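Local atomic coordinates of MIP07328p (Drosophila melanogaster, PDB entry 6FKK), a protein that probably acts as a membrane-bound chemorepellent axon guidance cue that binds semaphorin receptors, represented here by its extracellular sema and PSI domains. Residues G172-I177 / T184-L189; F211-M216 / F250-L255; L284-F289 / I389-Q394; L453-S458 / V473-C478. All coordinates share one frame; numbering follows the deposited sequence.

Contact 1: G172-I177 / T184-L189. With NAG (2-acetamido-2-deoxy-beta-D-glucopyranose), chain E.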
loop_
_atom_site.group_PDB
_atom_site.type_symbol
_atom_site.label_atom_id
_atom_site.label_comp_id
_atom_site.label_asym_id
_atom_site.label_seq_id
_atom_site.Cartn_x
_atom_site.Cartn_y
_atom_site.Cartn_z
ATOM N N GLY A 172 7.619 -7.615 20.727
ATOM C CA GLY A 172 7.274 -6.563 19.794
ATOM C C GLY A 172 7.950 -5.237 20.054
ATOM O O GLY A 172 7.387 -4.190 19.714
ATOM N N GLY A 173 9.142 -5.243 20.644
ATOM C CA GLY A 173 9.818 -4.006 20.976
ATOM C C GLY A 173 11.155 -3.827 20.287
ATOM O O GLY A 173 11.958 -2.981 20.693
ATOM N N ASP A 174 11.413 -4.615 19.243
ATOM C CA ASP A 174 12.649 -4.526 18.467
ATOM C C ASP A 174 12.300 -4.487 16.985
ATOM O O ASP A 174 12.363 -5.510 16.290
ATOM C CB ASP A 174 13.590 -5.691 18.779
ATOM C CG ASP A 174 14.946 -5.540 18.111
ATOM O OD1 ASP A 174 15.239 -4.444 17.586
ATOM O OD2 ASP A 174 15.721 -6.520 18.110
ATOM N N PRO A 175 11.931 -3.320 16.468
ATOM C CA PRO A 175 11.666 -3.197 15.034
ATOM C C PRO A 175 12.955 -3.126 14.231
ATOM O O PRO A 175 13.969 -2.588 14.679
ATOM C CB PRO A 175 10.888 -1.881 14.937
ATOM C CG PRO A 175 11.418 -1.073 16.078
ATOM C CD PRO A 175 11.703 -2.054 17.186
ATOM N N LEU A 176 12.904 -3.682 13.023
ATOM C CA LEU A 176 14.075 -3.654 12.158
ATOM C C LEU A 176 13.654 -3.774 10.703
ATOM O O LEU A 176 12.525 -4.155 10.386
ATOM C CB LEU A 176 15.074 -4.767 12.513
ATOM C CG LEU A 176 14.653 -6.226 12.753
ATOM C CD1 LEU A 176 13.942 -6.874 11.574
ATOM C CD2 LEU A 176 15.882 -7.042 13.112
ATOM N N ILE A 177 14.595 -3.436 9.826
ATOM C CA ILE A 177 14.545 -3.781 8.411
ATOM C C ILE A 177 15.772 -4.635 8.124
ATOM O O ILE A 177 16.901 -4.213 8.399
ATOM C CB ILE A 177 14.514 -2.530 7.514
ATOM C CG1 ILE A 177 13.323 -1.639 7.876
ATOM C CG2 ILE A 177 14.445 -2.932 6.056
ATOM C CD1 ILE A 177 13.189 -0.408 7.000
ATOM N N THR A 184 18.902 -2.664 10.528
ATOM C CA THR A 184 18.944 -1.341 11.125
ATOM C C THR A 184 19.427 -1.428 12.572
ATOM O O THR A 184 19.359 -2.479 13.216
ATOM C CB THR A 184 17.567 -0.684 11.070
ATOM O OG1 THR A 184 16.588 -1.580 11.611
ATOM C CG2 THR A 184 17.201 -0.347 9.635
ATOM N N GLU A 185 19.918 -0.299 13.079
ATOM C CA GLU A 185 20.543 -0.275 14.396
ATOM C C GLU A 185 19.535 -0.629 15.479
ATOM O O GLU A 185 18.478 0.001 15.592
ATOM C CB GLU A 185 21.157 1.099 14.661
ATOM C CG GLU A 185 22.257 1.501 13.682
ATOM C CD GLU A 185 23.497 0.625 13.780
ATOM O OE1 GLU A 185 23.440 -0.554 13.370
ATOM O OE2 GLU A 185 24.535 1.118 14.269
ATOM N N GLN A 186 19.870 -1.639 16.275
ATOM C CA GLN A 186 18.965 -2.131 17.303
ATOM C C GLN A 186 18.830 -1.116 18.433
ATOM O O GLN A 186 19.819 -0.535 18.887
ATOM C CB GLN A 186 19.474 -3.464 17.846
ATOM C CG GLN A 186 18.592 -4.089 18.907
ATOM C CD GLN A 186 19.200 -5.345 19.503
ATOM O OE1 GLN A 186 20.420 -5.462 19.636
ATOM N NE2 GLN A 186 18.349 -6.295 19.863
ATOM N N TYR A 187 17.589 -0.904 18.879
ATOM C CA TYR A 187 17.281 -0.006 19.994
ATOM C C TYR A 187 17.733 1.427 19.714
ATOM O O TYR A 187 18.071 2.175 20.634
ATOM C CB TYR A 187 17.892 -0.513 21.305
ATOM C CG TYR A 187 17.480 -1.922 21.683
ATOM C CD1 TYR A 187 16.243 -2.433 21.305
ATOM C CD2 TYR A 187 18.331 -2.744 22.416
ATOM C CE1 TYR A 187 15.865 -3.722 21.646
ATOM C CE2 TYR A 187 17.963 -4.034 22.762
ATOM C CZ TYR A 187 16.729 -4.517 22.375
ATOM O OH TYR A 187 16.356 -5.799 22.717
ATOM N N ASP A 188 17.745 1.817 18.443
ATOM C CA ASP A 188 18.075 3.175 18.030
ATOM C C ASP A 188 16.820 3.813 17.455
ATOM O O ASP A 188 16.303 3.362 16.426
ATOM C CB ASP A 188 19.210 3.181 17.006
ATOM C CG ASP A 188 19.700 4.583 16.677
ATOM O OD1 ASP A 188 19.160 5.560 17.238
ATOM O OD2 ASP A 188 20.631 4.707 15.854
ATOM N N LEU A 189 16.333 4.861 18.118
ATOM C CA LEU A 189 15.082 5.495 17.731
ATOM C C LEU A 189 15.246 6.524 16.620
ATOM O O LEU A 189 14.237 7.010 16.099
ATOM C CB LEU A 189 14.432 6.150 18.953
ATOM C CG LEU A 189 14.144 5.207 20.123
ATOM C CD1 LEU A 189 13.567 5.972 21.299
ATOM C CD2 LEU A 189 13.205 4.088 19.698
HETATM C C1 NAG E . 4.110 -4.069 14.987
HETATM C C2 NAG E . 3.676 -4.458 16.414
HETATM C C3 NAG E . 4.118 -3.411 17.438
HETATM C C4 NAG E . 5.599 -3.094 17.289
HETATM C C5 NAG E . 5.882 -2.675 15.855
HETATM C C6 NAG E . 7.341 -2.374 15.603
HETATM C C7 NAG E . 1.321 -3.713 16.307
HETATM C C8 NAG E . -0.110 -4.145 16.426
HETATM N N2 NAG E . 2.238 -4.675 16.487
HETATM O O3 NAG E . 3.860 -3.904 18.748
HETATM O O4 NAG E . 5.966 -2.041 18.173
HETATM O O5 NAG E . 5.514 -3.744 14.973
HETATM O O6 NAG E . 7.946 -1.754 16.729
HETATM O O7 NAG E . 1.627 -2.550 16.056
#
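The carboxylate of Asp-174 is held at both oxygens. Gln-186 NE2 donates to OD2 at 3.2 Å, and Arg-183, just before the second segment, makes a salt bridge to OD1. The site lies in the sema beta-propeller, where the start of strand 175-178 meets the loop that follows it. That loop makes a type II beta turn from Glu-185 to Asp-188. The Gln-186 bond is bent, with an N-H...O angle of 139°. Its donor comes from above the carboxylate plane. Asp-174 CG lies anti to the backbone N (chi1 -173°), which carries the carboxylate over to the extended Gln-186 chain. Replacing Asp-174 by an alanine would probably cost Arg-183 this counter-charge and set the Gln-186 amide free to turn. Tyr-187 meets the segment 172-177 with its ring edge: CE1 is 4.1 Å from Gly-173 O. Further along, the backbone N of Ile-177 donates to Thr-184 OG1 at 3.3 Å, a straighter bond at 157°. Thr-184 N returns a weak bond to Ile-177 O, which also accepts from Trp-247 NE1. Thr-184 CG2 rests against Ile-177 CB at 4.1 Å. A glycan attached to the protein lies beside Gly-172 and Pro-175. Its NAG O6 is 3.4 Å from Pro-175 CB, and its O4 donates to Gly-172 O at 3.0 Å.

Contact 2: F211-M216 / F250-L255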
loop_
_atom_site.group_PDB
_atom_site.type_symbol
_atom_site.label_atom_id
_atom_site.label_comp_id
_atom_site.label_asym_id
_atom_site.label_seq_id
_atom_site.Cartn_x
_atom_site.Cartn_y
_atom_site.Cartn_z
ATOM N N PHE A 211 5.923 3.510 6.045
ATOM C CA PHE A 211 5.499 3.219 7.407
ATOM C C PHE A 211 5.197 4.525 8.127
ATOM O O PHE A 211 5.531 5.614 7.655
ATOM C CB PHE A 211 6.567 2.422 8.165
ATOM C CG PHE A 211 7.871 3.154 8.329
ATOM C CD1 PHE A 211 8.834 3.112 7.333
ATOM C CD2 PHE A 211 8.137 3.877 9.482
ATOM C CE1 PHE A 211 10.036 3.782 7.481
ATOM C CE2 PHE A 211 9.335 4.548 9.637
ATOM C CZ PHE A 211 10.286 4.501 8.635
ATOM N N ARG A 212 4.554 4.395 9.285
ATOM C CA ARG A 212 4.323 5.498 10.201
ATOM C C ARG A 212 5.054 5.211 11.504
ATOM O O ARG A 212 5.192 4.053 11.911
ATOM C CB ARG A 212 2.827 5.708 10.462
ATOM C CG ARG A 212 2.118 4.486 11.015
ATOM C CD ARG A 212 0.620 4.726 11.149
ATOM N NE ARG A 212 -0.072 3.574 11.723
ATOM C CZ ARG A 212 -0.566 2.569 11.006
ATOM N NH1 ARG A 212 -0.446 2.576 9.686
ATOM N NH2 ARG A 212 -1.181 1.559 11.608
ATOM N N GLU A 213 5.536 6.268 12.152
ATOM C CA GLU A 213 6.355 6.104 13.344
ATOM C C GLU A 213 6.247 7.355 14.202
ATOM O O GLU A 213 5.743 8.393 13.765
ATOM C CB GLU A 213 7.818 5.831 12.982
ATOM C CG GLU A 213 8.512 7.012 12.322
ATOM C CD GLU A 213 10.020 6.854 12.268
ATOM O OE1 GLU A 213 10.671 7.613 11.518
ATOM O OE2 GLU A 213 10.553 5.974 12.977
ATOM N N LEU A 214 6.737 7.240 15.434
ATOM C CA LEU A 214 6.813 8.385 16.326
ATOM C C LEU A 214 7.870 9.368 15.839
ATOM O O LEU A 214 8.824 9.000 15.149
ATOM C CB LEU A 214 7.132 7.936 17.751
ATOM C CG LEU A 214 6.088 7.038 18.417
ATOM C CD1 LEU A 214 6.533 6.640 19.818
ATOM C CD2 LEU A 214 4.728 7.723 18.451
ATOM N N SER A 215 7.694 10.631 16.209
ATOM C CA SER A 215 8.522 11.714 15.701
ATOM C C SER A 215 9.526 12.160 16.752
ATOM O O SER A 215 9.172 12.347 17.921
ATOM C CB SER A 215 7.663 12.903 15.274
ATOM O OG SER A 215 8.482 13.990 14.883
ATOM N N MET A 216 10.775 12.329 16.327
ATOM C CA MET A 216 11.790 12.990 17.132
ATOM C C MET A 216 11.991 14.443 16.737
ATOM O O MET A 216 12.336 15.264 17.594
ATOM C CB MET A 216 13.129 12.257 17.012
ATOM C CG MET A 216 13.128 10.843 17.556
ATOM S SD MET A 216 14.735 10.052 17.348
ATOM C CE MET A 216 15.831 11.328 17.969
ATOM N N PHE A 250 20.780 3.466 4.612
ATOM C CA PHE A 250 19.431 3.672 5.123
ATOM C C PHE A 250 19.152 5.161 5.266
ATOM O O PHE A 250 19.805 5.850 6.059
ATOM C CB PHE A 250 19.241 2.961 6.461
ATOM C CG PHE A 250 17.856 3.111 7.033
ATOM C CD1 PHE A 250 16.833 2.267 6.634
ATOM C CD2 PHE A 250 17.578 4.092 7.970
ATOM C CE1 PHE A 250 15.558 2.400 7.157
ATOM C CE2 PHE A 250 16.306 4.231 8.496
ATOM C CZ PHE A 250 15.295 3.382 8.089
ATOM N N LEU A 251 18.181 5.653 4.500
ATOM C CA LEU A 251 17.702 7.022 4.598
ATOM C C LEU A 251 16.182 7.006 4.606
ATOM O O LEU A 251 15.552 6.072 4.103
ATOM C CB LEU A 251 18.209 7.887 3.438
ATOM C CG LEU A 251 19.720 8.077 3.321
ATOM C CD1 LEU A 251 20.061 8.829 2.047
ATOM C CD2 LEU A 251 20.246 8.819 4.535
ATOM N N LYS A 252 15.590 8.049 5.186
ATOM C CA LYS A 252 14.140 8.179 5.206
ATOM C C LYS A 252 13.753 9.646 5.090
ATOM O O LYS A 252 14.514 10.544 5.458
ATOM C CB LYS A 252 13.521 7.573 6.471
ATOM C CG LYS A 252 13.993 8.191 7.777
ATOM C CD LYS A 252 13.315 7.515 8.961
ATOM C CE LYS A 252 13.777 8.097 10.286
ATOM N NZ LYS A 252 13.125 7.421 11.443
ATOM N N ALA A 253 12.549 9.873 4.571
ATOM C CA ALA A 253 12.000 11.210 4.414
ATOM C C ALA A 253 10.530 11.183 4.796
ATOM O O ALA A 253 9.863 10.150 4.686
ATOM C CB ALA A 253 12.166 11.725 2.981
ATOM N N ARG A 254 10.031 12.326 5.254
ATOM C CA ARG A 254 8.629 12.433 5.628
ATOM C C ARG A 254 7.760 12.571 4.385
ATOM O O ARG A 254 8.146 13.215 3.406
ATOM C CB ARG A 254 8.408 13.627 6.554
ATOM C CG ARG A 254 6.967 13.782 7.011
ATOM C CD ARG A 254 6.757 15.058 7.802
ATOM N NE ARG A 254 5.367 15.196 8.226
ATOM C CZ ARG A 254 4.885 16.248 8.879
ATOM N NH1 ARG A 254 5.684 17.261 9.188
ATOM N NH2 ARG A 254 3.605 16.286 9.224
ATOM N N LEU A 255 6.585 11.950 4.425
ATOM C CA LEU A 255 5.584 12.132 3.387
ATOM C C LEU A 255 4.644 13.262 3.784
ATOM O O LEU A 255 4.237 13.368 4.945
ATOM C CB LEU A 255 4.800 10.841 3.159
ATOM C CG LEU A 255 5.599 9.664 2.597
ATOM C CD1 LEU A 255 4.719 8.432 2.512
ATOM C CD2 LEU A 255 6.162 10.014 1.231
#
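Glu-213 and Lys-252 form a salt bridge between two strands of the sema beta-propeller. Lys-252 NZ is modelled 2.5 Å from Glu-213 OE1. That is unusually short, and the exact length is doubtful at this resolution. The two side chains come from opposite directions and meet at their charged ends. Lys-252 CG sits between the backbone N and the carbonyl carbon (chi1 60°), and beyond it the chain is fully extended, so that NZ reaches the carboxylate.

Further polar bonds surround the pair. Lys-252 NZ also donates to the carbonyl oxygens of Lys-190 and Gln-191. Glu-213 OE1 has a second salt bridge, to Arg-228 NE, and OE2 accepts from Asn-193 N. Both charged groups are buried, and these partners satisfy them. Two positive groups beside one carboxylate would probably favour its ionised form.

The apolar part is small. Lys-252 CD approaches the Phe-211 ring at its edge, 4.3 Å from CZ. Glu-213 CB also lies in the plane of that ring, at its edge. Phe-197 meets the same ring with its plane turned by about 55°.

Strand 225-233 lies between strands 206-214 and 251-259 and pairs antiparallel with both. The salt bridge therefore spans this middle strand, which supplies Arg-228 to the charge cluster and Ala-230 as a surface against Lys-252.

Contact 3: L284-F289 / I389-Q394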
loop_
_atom_site.group_PDB
_atom_site.type_symbol
_atom_site.label_atom_id
_atom_site.label_comp_id
_atom_site.label_asym_id
_atom_site.label_seq_id
_atom_site.Cartn_x
_atom_site.Cartn_y
_atom_site.Cartn_z
ATOM N N LEU A 284 3.608 6.627 -10.280
ATOM C CA LEU A 284 2.865 7.131 -9.136
ATOM C C LEU A 284 2.674 6.045 -8.087
ATOM O O LEU A 284 2.620 4.851 -8.400
ATOM C CB LEU A 284 1.495 7.668 -9.561
ATOM C CG LEU A 284 1.361 9.172 -9.806
ATOM C CD1 LEU A 284 2.478 9.696 -10.701
ATOM C CD2 LEU A 284 -0.004 9.480 -10.406
ATOM N N ILE A 285 2.566 6.480 -6.833
ATOM C CA ILE A 285 2.200 5.623 -5.713
ATOM C C ILE A 285 1.055 6.301 -4.977
ATOM O O ILE A 285 1.219 7.412 -4.457
ATOM C CB ILE A 285 3.380 5.368 -4.757
ATOM C CG1 ILE A 285 4.445 4.498 -5.430
ATOM C CG2 ILE A 285 2.894 4.710 -3.477
ATOM C CD1 ILE A 285 5.589 4.120 -4.512
ATOM N N TYR A 286 -0.103 5.648 -4.948
ATOM C CA TYR A 286 -1.263 6.165 -4.240
ATOM C C TYR A 286 -1.294 5.610 -2.823
ATOM O O TYR A 286 -1.069 4.416 -2.606
ATOM C CB TYR A 286 -2.554 5.801 -4.975
ATOM C CG TYR A 286 -2.690 6.430 -6.343
ATOM C CD1 TYR A 286 -2.069 5.873 -7.452
ATOM C CD2 TYR A 286 -3.451 7.576 -6.528
ATOM C CE1 TYR A 286 -2.196 6.442 -8.705
ATOM C CE2 TYR A 286 -3.583 8.152 -7.777
ATOM C CZ TYR A 286 -2.955 7.581 -8.860
ATOM O OH TYR A 286 -3.085 8.152 -10.105
ATOM N N ALA A 287 -1.575 6.484 -1.860
ATOM C CA ALA A 287 -1.567 6.104 -0.456
ATOM C C ALA A 287 -2.785 6.677 0.249
ATOM O O ALA A 287 -3.358 7.685 -0.173
ATOM C CB ALA A 287 -0.288 6.573 0.246
ATOM N N VAL A 288 -3.169 6.017 1.340
ATOM C CA VAL A 288 -4.301 6.417 2.166
ATOM C C VAL A 288 -3.774 6.906 3.506
ATOM O O VAL A 288 -2.973 6.220 4.152
ATOM C CB VAL A 288 -5.291 5.256 2.355
ATOM C CG1 VAL A 288 -6.305 5.599 3.427
ATOM C CG2 VAL A 288 -5.982 4.943 1.043
ATOM N N PHE A 289 -4.222 8.087 3.922
ATOM C CA PHE A 289 -3.797 8.701 5.171
ATOM C C PHE A 289 -5.007 9.013 6.041
ATOM O O PHE A 289 -6.070 9.381 5.533
ATOM C CB PHE A 289 -3.012 9.994 4.920
ATOM C CG PHE A 289 -1.721 9.798 4.181
ATOM C CD1 PHE A 289 -1.709 9.636 2.805
ATOM C CD2 PHE A 289 -0.513 9.809 4.861
ATOM C CE1 PHE A 289 -0.520 9.468 2.125
ATOM C CE2 PHE A 289 0.681 9.641 4.184
ATOM C CZ PHE A 289 0.676 9.469 2.814
ATOM N N ILE A 389 -6.682 0.741 -0.754
ATOM C CA ILE A 389 -6.449 1.525 -1.963
ATOM C C ILE A 389 -6.157 0.569 -3.112
ATOM O O ILE A 389 -5.522 -0.472 -2.928
ATOM C CB ILE A 389 -5.296 2.531 -1.749
ATOM C CG1 ILE A 389 -5.078 3.400 -2.991
ATOM C CG2 ILE A 389 -4.021 1.803 -1.357
ATOM C CD1 ILE A 389 -6.033 4.564 -3.091
ATOM N N ALA A 390 -6.644 0.925 -4.299
ATOM C CA ALA A 390 -6.369 0.188 -5.524
ATOM C C ALA A 390 -6.675 1.110 -6.696
ATOM O O ALA A 390 -7.539 1.984 -6.596
ATOM C CB ALA A 390 -7.193 -1.101 -5.615
ATOM N N VAL A 391 -5.956 0.915 -7.799
ATOM C CA VAL A 391 -6.029 1.813 -8.947
ATOM C C VAL A 391 -6.199 1.003 -10.223
ATOM O O VAL A 391 -5.503 0.002 -10.430
ATOM C CB VAL A 391 -4.773 2.703 -9.053
ATOM C CG1 VAL A 391 -4.863 3.605 -10.274
ATOM C CG2 VAL A 391 -4.591 3.528 -7.795
ATOM N N HIS A 392 -7.129 1.441 -11.081
ATOM C CA HIS A 392 -7.205 0.997 -12.468
ATOM C C HIS A 392 -6.619 2.107 -13.328
ATOM O O HIS A 392 -7.307 3.105 -13.597
ATOM C CB HIS A 392 -8.649 0.695 -12.879
ATOM C CG HIS A 392 -8.787 0.148 -14.269
ATOM N ND1 HIS A 392 -10.009 -0.155 -14.831
ATOM C CD2 HIS A 392 -7.857 -0.151 -15.209
ATOM C CE1 HIS A 392 -9.826 -0.617 -16.055
ATOM N NE2 HIS A 392 -8.530 -0.624 -16.309
ATOM N N PRO A 393 -5.374 1.996 -13.775
ATOM C CA PRO A 393 -4.706 3.144 -14.390
ATOM C C PRO A 393 -5.049 3.329 -15.858
ATOM O O PRO A 393 -5.276 2.371 -16.603
ATOM C CB PRO A 393 -3.221 2.807 -14.221
ATOM C CG PRO A 393 -3.185 1.321 -14.248
ATOM C CD PRO A 393 -4.461 0.855 -13.589
ATOM N N GLN A 394 -5.089 4.601 -16.257
ATOM C CA GLN A 394 -5.147 5.007 -17.662
ATOM C C GLN A 394 -6.369 4.429 -18.375
ATOM O O GLN A 394 -6.266 3.814 -19.439
ATOM C CB GLN A 394 -3.854 4.634 -18.388
ATOM C CG GLN A 394 -2.621 5.356 -17.855
ATOM C CD GLN A 394 -2.736 6.869 -17.957
ATOM O OE1 GLN A 394 -2.529 7.450 -19.024
ATOM N NE2 GLN A 394 -3.068 7.514 -16.843
#
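Strands 284-289 and 389-394 run roughly antiparallel, at 147°, with their axes 7.4 Å apart at closest approach. They belong to different sheets of the sema beta-propeller, and their side chains meet between those sheets, consistent with two blades packed face to face. Four residues make the contact, and it is entirely apolar. Val-391 CG2 sits over one face of the Tyr-286 ring in a CH-pi contact. It is 3.9 Å from the ring centroid and 29° off the normal. Its nearest ring atom is Tyr-286 CD1, at 3.5 Å. With CG2 anti to the carbonyl carbon and CG1 anti to the backbone N (chi1 179°), Val-391 points one methyl at the ring face, while CG1 lies near CE1. Ile-389 packs on the stem of Tyr-286. Its CG1 is 4.0 Å from Tyr-286 CB, and its CB is 3.8 Å from Val-288 CG2. The side chains of Ile-389 and Val-288 lie antiparallel and overlap at their flanks. Ile-406 and Val-301 also touch Ile-389, so it is packed from both sheets. An alanine here would probably open a gap beside Tyr-286 CB, where CG1 and CD1 now lie, and leave Val-288 CG2 with only the CB to rest on from this residue. The polar end of Tyr-286 is used elsewhere: its OH hydrogen-bonds to Asp-404 OD2, on the strand next to 389-394.

Contact 4: L453-S458 / V473-C478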
loop_
_atom_site.group_PDB
_atom_site.type_symbol
_atom_site.label_atom_id
_atom_site.label_comp_id
_atom_site.label_asym_id
_atom_site.label_seq_id
_atom_site.Cartn_x
_atom_site.Cartn_y
_atom_site.Cartn_z
ATOM N N LEU A 453 -7.603 -4.457 -1.296
ATOM C CA LEU A 453 -8.363 -4.415 -2.540
ATOM C C LEU A 453 -7.486 -4.931 -3.669
ATOM O O LEU A 453 -6.346 -4.484 -3.826
ATOM C CB LEU A 453 -8.846 -2.996 -2.859
ATOM C CG LEU A 453 -9.899 -2.384 -1.935
ATOM C CD1 LEU A 453 -10.300 -1.001 -2.426
ATOM C CD2 LEU A 453 -11.112 -3.293 -1.834
ATOM N N VAL A 454 -8.019 -5.867 -4.449
ATOM C CA VAL A 454 -7.316 -6.465 -5.577
ATOM C C VAL A 454 -8.149 -6.236 -6.829
ATOM O O VAL A 454 -9.368 -6.448 -6.816
ATOM C CB VAL A 454 -7.057 -7.966 -5.359
ATOM C CG1 VAL A 454 -6.188 -8.524 -6.478
ATOM C CG2 VAL A 454 -6.410 -8.197 -4.006
ATOM N N ILE A 455 -7.493 -5.815 -7.906
ATOM C CA ILE A 455 -8.164 -5.446 -9.143
ATOM C C ILE A 455 -7.768 -6.431 -10.232
ATOM O O ILE A 455 -6.575 -6.635 -10.494
ATOM C CB ILE A 455 -7.822 -4.008 -9.562
ATOM C CG1 ILE A 455 -8.573 -3.004 -8.683
ATOM C CG2 ILE A 455 -8.137 -3.792 -11.031
ATOM C CD1 ILE A 455 -8.375 -1.566 -9.109
ATOM N N SER A 456 -8.769 -7.035 -10.869
ATOM C CA SER A 456 -8.588 -7.863 -12.060
ATOM C C SER A 456 -9.330 -7.172 -13.199
ATOM O O SER A 456 -10.560 -7.248 -13.284
ATOM C CB SER A 456 -9.102 -9.280 -11.838
ATOM O OG SER A 456 -8.994 -10.043 -13.029
ATOM N N THR A 457 -8.582 -6.497 -14.074
ATOM C CA THR A 457 -9.216 -5.715 -15.130
ATOM C C THR A 457 -9.822 -6.610 -16.203
ATOM O O THR A 457 -10.891 -6.302 -16.742
ATOM C CB THR A 457 -8.204 -4.753 -15.749
ATOM O OG1 THR A 457 -7.020 -5.471 -16.118
ATOM C CG2 THR A 457 -7.844 -3.661 -14.759
ATOM N N SER A 458 -9.154 -7.720 -16.527
ATOM C CA SER A 458 -9.637 -8.584 -17.597
ATOM C C SER A 458 -10.969 -9.232 -17.244
ATOM O O SER A 458 -11.807 -9.442 -18.127
ATOM C CB SER A 458 -8.594 -9.654 -17.919
ATOM O OG SER A 458 -8.447 -10.557 -16.837
ATOM N N VAL A 473 -16.984 -7.917 -6.403
ATOM C CA VAL A 473 -17.998 -6.996 -6.913
ATOM C C VAL A 473 -17.510 -6.461 -8.254
ATOM O O VAL A 473 -16.297 -6.460 -8.512
ATOM C CB VAL A 473 -18.279 -5.861 -5.914
ATOM C CG1 VAL A 473 -18.766 -6.434 -4.587
ATOM C CG2 VAL A 473 -17.039 -5.004 -5.712
ATOM N N PRO A 474 -18.401 -6.020 -9.144
ATOM C CA PRO A 474 -17.948 -5.579 -10.471
ATOM C C PRO A 474 -17.021 -4.372 -10.390
ATOM O O PRO A 474 -17.273 -3.417 -9.650
ATOM C CB PRO A 474 -19.254 -5.243 -11.199
ATOM C CG PRO A 474 -20.253 -4.995 -10.123
ATOM C CD PRO A 474 -19.866 -5.950 -9.026
ATOM N N LEU A 475 -15.944 -4.424 -11.175
ATOM C CA LEU A 475 -15.002 -3.309 -11.224
ATOM C C LEU A 475 -15.640 -2.065 -11.830
ATOM O O LEU A 475 -15.305 -0.942 -11.436
ATOM C CB LEU A 475 -13.758 -3.711 -12.018
ATOM C CG LEU A 475 -12.583 -2.734 -12.038
ATOM C CD1 LEU A 475 -11.864 -2.725 -10.696
ATOM C CD2 LEU A 475 -11.625 -3.077 -13.166
ATOM N N HIS A 476 -16.553 -2.242 -12.781
ATOM C CA HIS A 476 -17.268 -1.136 -13.400
ATOM C C HIS A 476 -18.703 -1.569 -13.648
ATOM O O HIS A 476 -18.940 -2.649 -14.198
ATOM C CB HIS A 476 -16.601 -0.704 -14.710
ATOM C CG HIS A 476 -15.210 -0.178 -14.535
ATOM N ND1 HIS A 476 -14.950 1.109 -14.113
ATOM C CD2 HIS A 476 -14.004 -0.760 -14.731
ATOM C CE1 HIS A 476 -13.643 1.295 -14.055
ATOM N NE2 HIS A 476 -13.047 0.175 -14.425
ATOM N N HIS A 477 -19.654 -0.726 -13.244
ATOM C CA HIS A 477 -21.068 -1.073 -13.273
ATOM C C HIS A 477 -21.753 -0.676 -14.575
ATOM O O HIS A 477 -22.944 -0.335 -14.557
ATOM C CB HIS A 477 -21.790 -0.429 -12.087
ATOM C CG HIS A 477 -21.096 -0.625 -10.775
ATOM N ND1 HIS A 477 -21.272 -1.751 -10.000
ATOM C CD2 HIS A 477 -20.233 0.167 -10.097
ATOM C CE1 HIS A 477 -20.544 -1.646 -8.904
ATOM N NE2 HIS A 477 -19.903 -0.492 -8.937
ATOM N N CYS A 478 -21.042 -0.705 -15.705
ATOM C CA CYS A 478 -21.673 -0.332 -16.969
ATOM C C CYS A 478 -22.795 -1.301 -17.323
ATOM O O CYS A 478 -23.912 -0.886 -17.647
ATOM C CB CYS A 478 -20.643 -0.285 -18.100
ATOM S SG CYS A 478 -19.103 0.616 -17.781
#
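Leu-475 is the hub of this contact and has the most surface buried by it. CD1 packs on Ile-455. CD2 lies chiefly against Thr-457 and also comes near the CG2 of Ile-455. Leu-475 CG is anti to the backbone N (chi1 -173°), which extends the branched end toward segment 453-458.

Ile-455 comes second in buried surface. It crosses Leu-475 at about a right angle and gathers three carbons round its CD1 methyl. Leu-475 CD1 is 3.9 Å from Ile-455 CG1 and 4.0 Å from Ile-455 CD1, and the CG2 branch packs against the same methyl.

Thr-457 comes third. Its side chain lies beside that of Leu-475 and points the same way, with Thr-457 CG2 4.1 Å from Leu-475 CD2. Thr-457 CA lies at the same distance from that methyl. The backbones stay apart here: the CA atoms of Thr-457 and Leu-475 are 7.4 Å from each other.

The two segments hold the ends of strands 452-456 and 469-474, which flank strand 461-465 in one four-stranded blade, and the residues that follow. Leu-462 of that middle strand touches both Ile-455 and Leu-475. Strand 18-21, from the start of the chain, completes the blade, as in the ring closure of beta-propellers. Past Leu-475 the chain runs to Cys-478, whose disulfide with Cys-495 belongs to the PSI domain.

The side-chain contacts are all between carbon atoms, chiefly methyl groups; Leu-475 CD2 also rests against the backbone at Ser-456 and Thr-457. The contact depends on shape and burial. Two polar atoms nearby are bonded to other parts of the chain: Ser-456 OG to Asp-35 O, and Leu-475 O to Tyr-407 OH.

Overall arrangement
The touching residues of all four contacts lie in the sema domain, though segment 473-478 runs on to a cysteine of the PSI domain. Contact 3 is the most central, its centre about 8 Å from the centre of the chain, and is apolar. Contact 2 is also buried but is built on charge. Both reach the same large sheet and touch through Leu-255 and Phe-289. Contact 1 is nearer the surface, partly buried and mostly polar, with a sugar beside it. It packs on contact 2, where Ile-177 meets Phe-250. Contact 4 is partly buried and apolar, on the opposite side of the chain centre from contacts 1 and 2. It adjoins contact 3, where His-392 ND1 and His-476 NE2 probably share a hydrogen bond.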